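Local structure of thermostable carboxypeptidase 1 (Pyrococcus furiosus, 1KA2) at residues A[70-74]-A[87-91]; A[162-166]-A[471-475]; A[243-249]-A[277-282]. The protein removes amino acids one after another from the C-terminus of peptides with broad specificity, as a homodimeric, cobalt-dependent metallocarboxypeptidase of the M32 family. One frame throughout, in Å; residues are numbered along the deposited sequence.

Interaction 1. Residues A[70-74]-A[87-91]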
loop_
_atom_site.group_PDB
_atom_site.type_symbol
_atom_site.label_atom_id
_atom_site.label_comp_id
_atom_site.label_asym_id
_atom_site.label_seq_id
_atom_site.Cartn_x
_atom_site.Cartn_y
_atom_site.Cartn_z
ATOM N N VAL A 70 16.310 -27.228 0.733
ATOM C CA VAL A 70 15.461 -27.723 -0.345
ATOM C C VAL A 70 16.066 -28.984 -0.955
ATOM O O VAL A 70 15.359 -29.950 -1.244
ATOM C CB VAL A 70 15.275 -26.650 -1.457
ATOM C CG1 VAL A 70 14.554 -27.255 -2.664
ATOM C CG2 VAL A 70 14.483 -25.470 -0.915
ATOM N N GLU A 71 17.377 -28.974 -1.162
ATOM C CA GLU A 71 18.044 -30.141 -1.719
ATOM C C GLU A 71 17.861 -31.315 -0.770
ATOM O O GLU A 71 17.474 -32.410 -1.187
ATOM C CB GLU A 71 19.537 -29.867 -1.924
ATOM C CG GLU A 71 19.898 -29.510 -3.356
ATOM C CD GLU A 71 19.498 -30.597 -4.335
ATOM O OE1 GLU A 71 19.946 -31.749 -4.148
ATOM O OE2 GLU A 71 18.740 -30.304 -5.286
ATOM N N LYS A 72 18.130 -31.071 0.509
ATOM C CA LYS A 72 17.997 -32.094 1.536
ATOM C C LYS A 72 16.599 -32.710 1.546
ATOM O O LYS A 72 16.451 -33.930 1.460
ATOM C CB LYS A 72 18.302 -31.492 2.908
ATOM C CG LYS A 72 18.238 -32.486 4.060
ATOM C CD LYS A 72 18.433 -31.782 5.392
ATOM C CE LYS A 72 18.445 -32.765 6.549
ATOM N NZ LYS A 72 19.606 -33.695 6.468
ATOM N N ALA A 73 15.576 -31.865 1.656
ATOM C CA ALA A 73 14.194 -32.337 1.688
ATOM C C ALA A 73 13.852 -33.102 0.420
ATOM O O ALA A 73 13.093 -34.074 0.447
ATOM C CB ALA A 73 13.243 -31.159 1.855
ATOM N N LYS A 74 14.419 -32.656 -0.695
ATOM C CA LYS A 74 14.179 -33.289 -1.983
ATOM C C LYS A 74 14.695 -34.723 -1.890
ATOM O O LYS A 74 14.301 -35.601 -2.666
ATOM C CB LYS A 74 14.914 -32.509 -3.079
ATOM C CG LYS A 74 14.606 -32.956 -4.499
ATOM C CD LYS A 74 15.359 -32.104 -5.513
ATOM C CE LYS A 74 15.050 -32.567 -6.923
ATOM N NZ LYS A 74 15.724 -31.737 -7.947
ATOM N N VAL A 87 8.510 -28.569 -1.991
ATOM C CA VAL A 87 9.783 -28.816 -2.656
ATOM C C VAL A 87 9.715 -28.641 -4.174
ATOM O O VAL A 87 10.558 -27.957 -4.755
ATOM C CB VAL A 87 10.305 -30.237 -2.335
ATOM C CG1 VAL A 87 11.648 -30.468 -3.018
ATOM C CG2 VAL A 87 10.434 -30.411 -0.819
ATOM N N ARG A 88 8.718 -29.239 -4.820
ATOM C CA ARG A 88 8.612 -29.110 -6.271
ATOM C C ARG A 88 8.619 -27.635 -6.647
ATOM O O ARG A 88 9.410 -27.197 -7.484
ATOM C CB ARG A 88 7.323 -29.749 -6.807
ATOM C CG ARG A 88 7.341 -29.943 -8.318
ATOM C CD ARG A 88 5.963 -30.248 -8.908
ATOM N NE ARG A 88 5.208 -29.041 -9.265
ATOM C CZ ARG A 88 4.418 -28.366 -8.432
ATOM N NH1 ARG A 88 4.265 -28.771 -7.177
ATOM N NH2 ARG A 88 3.770 -27.290 -8.858
ATOM N N VAL A 89 7.738 -26.874 -6.007
ATOM C CA VAL A 89 7.614 -25.446 -6.265
ATOM C C VAL A 89 8.914 -24.691 -5.991
ATOM O O VAL A 89 9.396 -23.937 -6.840
ATOM C CB VAL A 89 6.466 -24.834 -5.416
ATOM C CG1 VAL A 89 6.492 -23.306 -5.494
ATOM C CG2 VAL A 89 5.136 -25.367 -5.898
ATOM N N LEU A 90 9.485 -24.892 -4.810
ATOM C CA LEU A 90 10.717 -24.202 -4.470
ATOM C C LEU A 90 11.894 -24.660 -5.321
ATOM O O LEU A 90 12.788 -23.869 -5.621
ATOM C CB LEU A 90 11.032 -24.365 -2.973
ATOM C CG LEU A 90 10.089 -23.588 -2.035
ATOM C CD1 LEU A 90 10.462 -23.865 -0.591
ATOM C CD2 LEU A 90 10.183 -22.091 -2.321
ATOM N N ASP A 91 11.899 -25.927 -5.728
ATOM C CA ASP A 91 13.006 -26.411 -6.555
ATOM C C ASP A 91 12.963 -25.695 -7.906
ATOM O O ASP A 91 13.994 -25.277 -8.427
ATOM C CB ASP A 91 12.928 -27.929 -6.756
ATOM C CG ASP A 91 14.122 -28.473 -7.528
ATOM O OD1 ASP A 91 13.909 -29.101 -8.586
ATOM O OD2 ASP A 91 15.272 -28.264 -7.078
#
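Lys74 NZ reaches Asp91 OD1 at 3.3 Å, a salt bridge and hydrogen bond that joins two helices at the outer side of their interface. The ammonium group does not lie in the carboxylate plane but stands 50° out of it, so the pair is probably held more by charge than by a well-directed hydrogen bond. The lysine spans the gap fully stretched, its side chain meeting that of Asp91 at about a right angle. Because chi1 of Asp91 is -176°, its carboxylate swings away from the backbone N and out toward the lysine. Glu71 brings a second acid to this edge, with OE2 4.4 Å from Asp91 OD2; Lys74 would probably temper the repulsion between them.

Beneath this charged edge the contact is made of small aliphatic groups. Val87 offers one methyl to each of two residues on the opposing helix: CG2 packs on Ala73 CB at 3.9 Å, while CG1 meets the CB of Lys74, whose aliphatic stem thus roofs the apolar layer before its charge emerges. Val70 sets CG2 against Leu90 CB at 4.2 Å, the two side chains crossing almost perpendicularly, and its CG1 faces Val87 CG1. Leu90 continues inward to Ile13 and Tyr17 of helix 8-36, which extends the same apolar layer.

The axes of segments 70-74 and 87-91 approach to 10.0 Å, their directions 141° apart. This is consistent with a splayed antiparallel helical hairpin of helices 64-74 and 81-99, consecutive in the chain, with an apolar seam inside and an ion pair along its outer margin.

Interaction 2. Residues A[162-166]-A[471-475]; sequences LYEEG and YPPKE
This is a contact of proline rings with a helix exit: the chain leaving helix 155-163 at Glu164 and Glu165 lies against Pro472 and Pro473, where helix 473-481 begins. The centre of the packing is Pro473, whose CD sits 3.6 Å from Glu165 CB and only 3.4 Å from Glu165 O. Glu165 crosses that ring at about a right angle. With chi1 at -169° and the chain extended beyond CG, its carboxylate straddles the two prolines: OE2 stays beside Pro473 CD, and Glu165 OE1 lies 4.1 Å from Pro472 CB. The charge itself is answered elsewhere, by Arg88 of helix 81-99.

Glu164 slides past Pro473 in the opposite direction, with OE2 3.7 Å from Pro473 CB. Its chain bends at chi2 (70°), and the buried carboxylate is gripped by Ser294 OG and Gly296 N, at the start of the helix that bears the metal ligand Glu299. That ligand's side chain is about 8 Å from the side chain of Glu164, which places the contact near the metal site, without touching it. At the far end Gly166 O rests 3.5 Å from Lys474 CE.

One water bridges the backbones. It accepts from Lys474 N at 2.7 Å, an amide in the first turn of the helix, and donates to Glu165 O. Proline carbons thus press on glutamates whose polar ends are bonded elsewhere, Glu165 to a charge and Glu164 to neutral donors. The chemistry implies that shape and the shared water join these segments directly, while one ion pair from each, Glu165 with Arg88 and Lys474 with Asp171, ties them to other parts of the protein.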
loop_
_atom_site.group_PDB
_atom_site.type_symbol
_atom_site.label_atom_id
_atom_site.label_comp_id
_atom_site.label_asym_id
_atom_site.label_seq_id
_atom_site.Cartn_x
_atom_site.Cartn_y
_atom_site.Cartn_z
ATOM N N LEU A 162 8.757 -21.235 -18.982
ATOM C CA LEU A 162 9.046 -20.137 -18.071
ATOM C C LEU A 162 7.737 -19.514 -17.597
ATOM O O LEU A 162 7.609 -19.140 -16.436
ATOM C CB LEU A 162 9.871 -19.056 -18.783
ATOM C CG LEU A 162 10.846 -18.187 -17.978
ATOM C CD1 LEU A 162 11.111 -16.886 -18.742
ATOM C CD2 LEU A 162 10.284 -17.884 -16.605
ATOM N N TYR A 163 6.770 -19.412 -18.501
ATOM C CA TYR A 163 5.486 -18.792 -18.185
ATOM C C TYR A 163 4.342 -19.748 -17.889
ATOM O O TYR A 163 3.290 -19.325 -17.409
ATOM C CB TYR A 163 5.078 -17.857 -19.320
ATOM C CG TYR A 163 6.107 -16.792 -19.580
ATOM C CD1 TYR A 163 7.008 -16.908 -20.636
ATOM C CD2 TYR A 163 6.221 -15.690 -18.730
ATOM C CE1 TYR A 163 8.002 -15.952 -20.841
ATOM C CE2 TYR A 163 7.216 -14.727 -18.925
ATOM C CZ TYR A 163 8.101 -14.867 -19.982
ATOM O OH TYR A 163 9.084 -13.924 -20.177
ATOM N N GLU A 164 4.536 -21.023 -18.200
ATOM C CA GLU A 164 3.519 -22.034 -17.947
ATOM C C GLU A 164 4.241 -23.356 -17.669
ATOM O O GLU A 164 4.585 -24.114 -18.589
ATOM C CB GLU A 164 2.584 -22.157 -19.153
ATOM C CG GLU A 164 1.383 -23.093 -18.951
ATOM C CD GLU A 164 0.329 -22.555 -17.985
ATOM O OE1 GLU A 164 0.303 -21.329 -17.749
ATOM O OE2 GLU A 164 -0.496 -23.353 -17.475
ATOM N N GLU A 165 4.482 -23.604 -16.384
ATOM C CA GLU A 165 5.181 -24.796 -15.928
ATOM C C GLU A 165 4.780 -26.050 -16.695
ATOM O O GLU A 165 3.611 -26.446 -16.701
ATOM C CB GLU A 165 4.923 -24.995 -14.434
ATOM C CG GLU A 165 5.801 -26.049 -13.776
ATOM C CD GLU A 165 5.468 -26.250 -12.306
ATOM O OE1 GLU A 165 6.149 -27.072 -11.661
ATOM O OE2 GLU A 165 4.527 -25.592 -11.797
ATOM N N GLY A 166 5.752 -26.665 -17.361
ATOM C CA GLY A 166 5.476 -27.878 -18.110
ATOM C C GLY A 166 4.938 -27.705 -19.522
ATOM O O GLY A 166 4.727 -28.699 -20.231
ATOM N N TYR A 471 0.253 -29.317 -7.334
ATOM C CA TYR A 471 0.612 -30.072 -8.529
ATOM C C TYR A 471 0.902 -29.156 -9.708
ATOM O O TYR A 471 0.378 -28.045 -9.778
ATOM C CB TYR A 471 -0.538 -31.006 -8.925
ATOM C CG TYR A 471 -1.105 -31.827 -7.786
ATOM C CD1 TYR A 471 -2.318 -31.484 -7.184
ATOM C CD2 TYR A 471 -0.432 -32.956 -7.314
ATOM C CE1 TYR A 471 -2.849 -32.252 -6.140
ATOM C CE2 TYR A 471 -0.952 -33.725 -6.272
ATOM C CZ TYR A 471 -2.158 -33.367 -5.694
ATOM O OH TYR A 471 -2.674 -34.142 -4.681
ATOM N N PRO A 472 1.737 -29.615 -10.657
ATOM C CA PRO A 472 2.049 -28.786 -11.826
ATOM C C PRO A 472 0.749 -28.614 -12.601
ATOM O O PRO A 472 -0.195 -29.376 -12.397
ATOM C CB PRO A 472 3.067 -29.633 -12.589
ATOM C CG PRO A 472 3.720 -30.459 -11.507
ATOM C CD PRO A 472 2.545 -30.849 -10.653
ATOM N N PRO A 473 0.681 -27.626 -13.504
ATOM C CA PRO A 473 -0.541 -27.397 -14.286
ATOM C C PRO A 473 -1.169 -28.654 -14.888
ATOM O O PRO A 473 -2.354 -28.921 -14.692
ATOM C CB PRO A 473 -0.083 -26.421 -15.363
ATOM C CG PRO A 473 0.973 -25.637 -14.669
ATOM C CD PRO A 473 1.752 -26.703 -13.926
ATOM N N LYS A 474 -0.377 -29.425 -15.621
ATOM C CA LYS A 474 -0.903 -30.627 -16.252
ATOM C C LYS A 474 -1.414 -31.652 -15.252
ATOM O O LYS A 474 -2.548 -32.109 -15.353
ATOM C CB LYS A 474 0.156 -31.249 -17.158
ATOM C CG LYS A 474 0.434 -30.400 -18.380
ATOM C CD LYS A 474 1.414 -31.061 -19.310
ATOM C CE LYS A 474 1.609 -30.231 -20.565
ATOM N NZ LYS A 474 2.378 -30.983 -21.599
ATOM N N GLU A 475 -0.586 -32.004 -14.278
ATOM C CA GLU A 475 -0.989 -32.977 -13.276
ATOM C C GLU A 475 -2.246 -32.506 -12.539
ATOM O O GLU A 475 -3.070 -33.315 -12.131
ATOM C CB GLU A 475 0.162 -33.229 -12.299
ATOM C CG GLU A 475 -0.103 -34.350 -11.309
ATOM C CD GLU A 475 1.126 -34.726 -10.499
ATOM O OE1 GLU A 475 0.999 -35.589 -9.604
ATOM O OE2 GLU A 475 2.216 -34.164 -10.759
HETATM O O HOH W 1 2.280 -28.902 -15.909
#

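Interaction 3. Residues A[243-249]-A[277-282]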
loop_
_atom_site.group_PDB
_atom_site.type_symbol
_atom_site.label_atom_id
_atom_site.label_comp_id
_atom_site.label_asym_id
_atom_site.label_seq_id
_atom_site.Cartn_x
_atom_site.Cartn_y
_atom_site.Cartn_z
ATOM N N GLU A 243 -3.066 -10.413 -4.928
ATOM C CA GLU A 243 -3.291 -11.173 -3.724
ATOM C C GLU A 243 -2.276 -10.705 -2.700
ATOM O O GLU A 243 -1.083 -10.935 -2.868
ATOM C CB GLU A 243 -3.076 -12.660 -3.977
ATOM C CG GLU A 243 -3.622 -13.151 -5.287
ATOM C CD GLU A 243 -2.634 -13.035 -6.434
ATOM O OE1 GLU A 243 -1.452 -13.375 -6.233
ATOM O OE2 GLU A 243 -3.045 -12.625 -7.544
ATOM N N PHE A 244 -2.740 -10.013 -1.665
ATOM C CA PHE A 244 -1.846 -9.587 -0.598
ATOM C C PHE A 244 -1.812 -10.799 0.341
ATOM O O PHE A 244 -0.854 -11.023 1.081
ATOM C CB PHE A 244 -2.414 -8.364 0.139
ATOM C CG PHE A 244 -2.386 -7.080 -0.662
ATOM C CD1 PHE A 244 -2.845 -5.894 -0.097
ATOM C CD2 PHE A 244 -1.932 -7.056 -1.982
ATOM C CE1 PHE A 244 -2.857 -4.699 -0.826
ATOM C CE2 PHE A 244 -1.941 -5.855 -2.728
ATOM C CZ PHE A 244 -2.409 -4.679 -2.139
ATOM N N GLY A 245 -2.886 -11.584 0.287
ATOM C CA GLY A 245 -3.007 -12.775 1.108
ATOM C C GLY A 245 -4.292 -13.517 0.772
ATOM O O GLY A 245 -5.066 -13.080 -0.092
ATOM N N ILE A 246 -4.519 -14.643 1.441
ATOM C CA ILE A 246 -5.730 -15.432 1.216
ATOM C C ILE A 246 -6.955 -14.653 1.705
ATOM O O ILE A 246 -8.053 -14.801 1.182
ATOM C CB ILE A 246 -5.656 -16.783 1.976
ATOM C CG1 ILE A 246 -4.532 -17.644 1.391
ATOM C CG2 ILE A 246 -6.995 -17.509 1.895
ATOM C CD1 ILE A 246 -4.330 -18.976 2.115
ATOM N N ARG A 247 -6.754 -13.812 2.709
ATOM C CA ARG A 247 -7.837 -13.025 3.275
ATOM C C ARG A 247 -7.752 -11.571 2.846
ATOM O O ARG A 247 -8.315 -10.696 3.510
ATOM C CB ARG A 247 -7.800 -13.103 4.805
ATOM C CG ARG A 247 -7.947 -14.520 5.368
ATOM C CD ARG A 247 -7.814 -14.534 6.900
ATOM N NE ARG A 247 -7.849 -15.885 7.466
ATOM C CZ ARG A 247 -7.691 -16.153 8.761
ATOM N NH1 ARG A 247 -7.487 -15.168 9.619
ATOM N NH2 ARG A 247 -7.739 -17.401 9.200
ATOM N N ASP A 248 -7.041 -11.303 1.752
ATOM C CA ASP A 248 -6.912 -9.935 1.257
ATOM C C ASP A 248 -6.599 -9.980 -0.232
ATOM O O ASP A 248 -5.437 -10.012 -0.615
ATOM C CB ASP A 248 -5.787 -9.198 2.004
ATOM C CG ASP A 248 -5.791 -7.703 1.744
ATOM O OD1 ASP A 248 -6.562 -7.246 0.877
ATOM O OD2 ASP A 248 -5.020 -6.969 2.409
ATOM N N VAL A 249 -7.635 -9.983 -1.066
ATOM C CA VAL A 249 -7.452 -10.042 -2.515
ATOM C C VAL A 249 -8.168 -8.855 -3.135
ATOM O O VAL A 249 -9.329 -8.586 -2.824
ATOM C CB VAL A 249 -8.009 -11.365 -3.091
ATOM C CG1 VAL A 249 -7.747 -11.445 -4.598
ATOM C CG2 VAL A 249 -7.364 -12.540 -2.376
ATOM N N GLU A 277 -7.905 -17.005 -5.874
ATOM C CA GLU A 277 -6.968 -16.731 -4.793
ATOM C C GLU A 277 -7.698 -16.703 -3.454
ATOM O O GLU A 277 -7.157 -17.088 -2.419
ATOM C CB GLU A 277 -6.268 -15.403 -5.052
ATOM C CG GLU A 277 -5.327 -15.437 -6.234
ATOM C CD GLU A 277 -4.159 -16.389 -6.023
ATOM O OE1 GLU A 277 -3.745 -16.577 -4.853
ATOM O OE2 GLU A 277 -3.645 -16.939 -7.023
ATOM N N LEU A 278 -8.940 -16.247 -3.502
ATOM C CA LEU A 278 -9.795 -16.151 -2.333
ATOM C C LEU A 278 -10.138 -17.541 -1.802
ATOM O O LEU A 278 -10.180 -17.755 -0.593
ATOM C CB LEU A 278 -11.077 -15.410 -2.719
ATOM C CG LEU A 278 -11.505 -14.186 -1.903
ATOM C CD1 LEU A 278 -10.307 -13.395 -1.484
ATOM C CD2 LEU A 278 -12.455 -13.320 -2.733
ATOM N N GLN A 279 -10.373 -18.487 -2.708
ATOM C CA GLN A 279 -10.738 -19.839 -2.298
ATOM C C GLN A 279 -9.545 -20.768 -2.159
ATOM O O GLN A 279 -9.603 -21.936 -2.530
ATOM C CB GLN A 279 -11.770 -20.417 -3.269
ATOM C CG GLN A 279 -13.025 -19.550 -3.342
ATOM C CD GLN A 279 -14.240 -20.279 -3.880
ATOM O OE1 GLN A 279 -15.306 -20.246 -3.268
ATOM N NE2 GLN A 279 -14.092 -20.927 -5.026
ATOM N N GLN A 280 -8.468 -20.231 -1.602
ATOM C CA GLN A 280 -7.254 -20.988 -1.390
ATOM C C GLN A 280 -7.385 -21.684 -0.036
ATOM O O GLN A 280 -8.229 -21.315 0.772
ATOM C CB GLN A 280 -6.062 -20.034 -1.407
ATOM C CG GLN A 280 -4.792 -20.653 -1.911
ATOM C CD GLN A 280 -4.885 -21.132 -3.350
ATOM O OE1 GLN A 280 -4.064 -21.918 -3.788
ATOM N NE2 GLN A 280 -5.876 -20.650 -4.092
ATOM N N ASP A 281 -6.565 -22.698 0.206
ATOM C CA ASP A 281 -6.615 -23.445 1.460
ATOM C C ASP A 281 -5.776 -22.736 2.523
ATOM O O ASP A 281 -4.555 -22.669 2.400
ATOM C CB ASP A 281 -6.074 -24.856 1.222
ATOM C CG ASP A 281 -6.399 -25.811 2.350
ATOM O OD1 ASP A 281 -6.226 -25.425 3.522
ATOM O OD2 ASP A 281 -6.812 -26.958 2.059
ATOM N N GLU A 282 -6.418 -22.228 3.575
ATOM C CA GLU A 282 -5.691 -21.505 4.623
ATOM C C GLU A 282 -4.642 -22.301 5.401
ATOM O O GLU A 282 -3.852 -21.724 6.145
ATOM C CB GLU A 282 -6.667 -20.860 5.609
ATOM C CG GLU A 282 -7.624 -19.866 4.963
ATOM C CD GLU A 282 -8.337 -19.001 5.986
ATOM O OE1 GLU A 282 -8.537 -19.459 7.129
ATOM O OE2 GLU A 282 -8.701 -17.862 5.644
HETATM O O HOH W 2 -10.486 -15.931 1.426
#
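The guanidinium of Arg247 meets the carboxylate of Glu282 at its edge, with Glu282 CD in the guanidinium plane, although the two flat groups are turned 37° against each other. Arg247 NH2 gives Glu282 OE1 a nearly straight hydrogen bond of 3.0 Å (168°). The oxygen lies in the plane of the donor, yet the donor stands above the carboxylate plane, in keeping with the twist. Arg247 NE completes the pair by bonding to Glu282 OE2, an atom placed with less certainty, and Arg230 is a further ionic partner of that oxygen.

Ile246 fills the angle between the two segments. Its CD1 lies 3.7 Å from Asp281 O and about as close to Glu282 CA, CG2 faces Glu282 CG, and CG1 meets Gln280 CB, the two side chains crossing at about a right angle. With chi1 of -65°, CG1 stands anti to the carbonyl carbon and leads the chain into this corner. A water links the backbones, donating at 2.7 Å to Ile246 O and also to Leu278 O. Nearby, Glu277 OE2 is held by Gly292 N and His298 NE2.

Backbone bonds from Phe244 N and Gly245 N to Asp248 O form a classic beta bulge, at the turn joining strand 241-243 to strand 248-253. Glu45 of the second subunit binds the amides of Ile246 and Arg247. The turn is thus wedged between the dimer partner and the C-terminal end of helix 261-278, the HEXXH helix that supplies the metal-binding histidines His269 and His273.

Overall arrangement
Interaction 1 is the most peripheral, its centre about 27 Å from that of the chain; interactions 2 and 3 lie deeper, at about 14 and 17 Å, and nearer the metal site, without touching it. All three are partly buried, but only interaction 1 has exposed residues among those that touch. It joins neighbouring helices by methyl packing under an ion pair, whereas 2 and 3 hold loops at helix ends, each with a bridging water between backbones. Only interaction 3 also touches the second subunit. Interactions 1 and 2 meet at the Arg88-Glu165 salt bridge. Segments 243-249 and 277-282 both fall within the long chain span between 162-166 and 471-475, without touching either.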